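Local coordinates for membrane-associated protein VP24 (PDB 4OR8), which probably serves as a minor matrix protein of Marburg virus, with a role in nucleocapsid assembly and virion budding, at residues N88-S91 and H92-N96. Sequence-based numbering, arbitrary orientation. Where two conformers were deposited one is given.
Sequences NLFS and HLFKN
The side chains of Phe90 and Phe94 lie side by side, pointing the same way, and CD2 of Phe90 comes in plane to the edge of the Phe94 ring. The closest touch is made at the base, CB of Phe90 to CD2 of Phe94, 3.6 Å. Over one face of the Phe90 ring, offset toward its rim, sits CG of Leu89, while Leu93 reaches the ring obliquely, its CD1 4.1 Å from CD1 of Phe90. His92 was modelled in two conformers, so its placement is less certain; in one of them the imidazole has the carbonyl carbon of Phe90 over one face, offset toward the rim, with a chi1 of 46° setting CG between the backbone N and the carbonyl carbon. In this conformer its NE2 forms a hydrogen bond with the OH of Tyr22 of the second subunit, whose ring also meets Phe90.

Phe90 is the first residue beyond helix 84-89 and sits at the N-cap position of helix 91-94. Its carbonyl oxygen takes two N-H groups of the new turn: Phe94 N at 2.9 Å, nearly along the C=O axis, and Leu93 N at 3.1 Å, from above the carbonyl plane. One residue further, Lys95 N hydrogen-bonds to Ser91 O (2.8 Å). The Ser91 hydroxyl donates back to Asn88 O, 2.7 Å away.

Backbone bonds thus build the new turn and the Ser91 hydroxyl ties it back to the end of helix 84-89, while Phe90 and Leu93 lay their apolar groups on Leu212 of strand 210-221 and His92, in the conformer described, offers a polar link to the second subunit.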
loop_
_atom_site.group_PDB
_atom_site.type_symbol
_atom_site.label_atom_id
_atom_site.label_comp_id
_atom_site.label_asym_id
_atom_site.label_seq_id
_atom_site.Cartn_x
_atom_site.Cartn_y
_atom_site.Cartn_z
ATOM N N ASN B 88 8.476 -7.362 -18.454
ATOM C CA ASN B 88 8.126 -8.572 -19.189
ATOM C C ASN B 88 6.760 -9.117 -18.786
ATOM O O ASN B 88 5.972 -9.535 -19.632
ATOM C CB ASN B 88 9.194 -9.650 -19.010
ATOM C CG ASN B 88 10.545 -9.226 -19.550
ATOM O OD1 ASN B 88 11.587 -9.574 -18.993
ATOM N ND2 ASN B 88 10.533 -8.463 -20.635
ATOM N N LEU B 89 6.483 -9.109 -17.489
ATOM C CA LEU B 89 5.203 -9.589 -16.987
ATOM C C LEU B 89 4.049 -8.772 -17.563
ATOM O O LEU B 89 3.024 -9.327 -17.959
ATOM C CB LEU B 89 5.181 -9.540 -15.462
ATOM C CG LEU B 89 3.933 -10.099 -14.785
ATOM C CD1 LEU B 89 3.732 -11.565 -15.144
ATOM C CD2 LEU B 89 4.040 -9.916 -13.280
ATOM N N PHE B 90 4.225 -7.454 -17.615
ATOM C CA PHE B 90 3.219 -6.564 -18.186
ATOM C C PHE B 90 3.719 -5.955 -19.494
ATOM O O PHE B 90 3.880 -4.739 -19.598
ATOM C CB PHE B 90 2.869 -5.441 -17.205
ATOM C CG PHE B 90 2.481 -5.920 -15.835
ATOM C CD1 PHE B 90 1.168 -6.257 -15.550
ATOM C CD2 PHE B 90 3.426 -6.017 -14.826
ATOM C CE1 PHE B 90 0.807 -6.693 -14.290
ATOM C CE2 PHE B 90 3.071 -6.452 -13.562
ATOM C CZ PHE B 90 1.760 -6.790 -13.293
ATOM N N SER B 91 3.955 -6.806 -20.488
ATOM C CA SER B 91 4.479 -6.370 -21.779
ATOM C C SER B 91 3.564 -5.370 -22.477
ATOM O O SER B 91 4.014 -4.333 -22.963
ATOM C CB SER B 91 4.699 -7.578 -22.693
ATOM O OG SER B 91 5.582 -8.512 -22.099
ATOM N N HIS B 92 2.276 -5.691 -22.518
ATOM C CA HIS B 92 1.279 -4.858 -23.184
ATOM C C HIS B 92 1.185 -3.469 -22.560
ATOM O O HIS B 92 0.686 -2.531 -23.181
ATOM C CB HIS B 92 -0.083 -5.540 -23.114
ATOM C CG HIS B 92 -0.405 -6.084 -21.759
ATOM N ND1 HIS B 92 0.106 -7.277 -21.296
ATOM C CD2 HIS B 92 -1.171 -5.589 -20.759
ATOM C CE1 HIS B 92 -0.338 -7.497 -20.072
ATOM N NE2 HIS B 92 -1.115 -6.488 -19.722
ATOM N N LEU B 93 1.659 -3.348 -21.323
ATOM C CA LEU B 93 1.632 -2.073 -20.618
ATOM C C LEU B 93 2.957 -1.315 -20.723
ATOM O O LEU B 93 2.975 -0.129 -21.052
ATOM C CB LEU B 93 1.264 -2.282 -19.148
ATOM C CG LEU B 93 -0.086 -2.949 -18.876
ATOM C CD1 LEU B 93 -0.396 -2.961 -17.390
ATOM C CD2 LEU B 93 -1.193 -2.258 -19.648
ATOM N N PHE B 94 4.063 -2.000 -20.449
ATOM C CA PHE B 94 5.362 -1.337 -20.364
ATOM C C PHE B 94 6.207 -1.443 -21.630
ATOM O O PHE B 94 6.968 -0.532 -21.953
ATOM C CB PHE B 94 6.154 -1.864 -19.167
ATOM C CG PHE B 94 5.484 -1.624 -17.849
ATOM C CD1 PHE B 94 5.231 -0.334 -17.414
ATOM C CD2 PHE B 94 5.110 -2.686 -17.043
ATOM C CE1 PHE B 94 4.615 -0.105 -16.202
ATOM C CE2 PHE B 94 4.495 -2.463 -15.830
ATOM C CZ PHE B 94 4.247 -1.169 -15.409
ATOM N N LYS B 95 6.085 -2.559 -22.335
ATOM C CA LYS B 95 6.837 -2.755 -23.568
ATOM C C LYS B 95 5.958 -2.481 -24.790
ATOM O O LYS B 95 6.179 -3.022 -25.873
ATOM C CB LYS B 95 7.441 -4.157 -23.605
ATOM C CG LYS B 95 8.348 -4.435 -22.420
ATOM C CD LYS B 95 8.807 -5.878 -22.381
ATOM C CE LYS B 95 9.717 -6.192 -23.543
ATOM N NZ LYS B 95 10.340 -7.528 -23.381
ATOM N N ASN B 96 4.952 -1.637 -24.587
ATOM C CA ASN B 96 4.119 -1.127 -25.663
ATOM C C ASN B 96 4.015 0.383 -25.525
ATOM O O ASN B 96 3.338 0.878 -24.626
ATOM C CB ASN B 96 2.728 -1.755 -25.613
ATOM C CG ASN B 96 1.752 -1.092 -26.570
ATOM O OD1 ASN B 96 2.147 -0.545 -27.601
ATOM N ND2 ASN B 96 0.469 -1.130 -26.227
#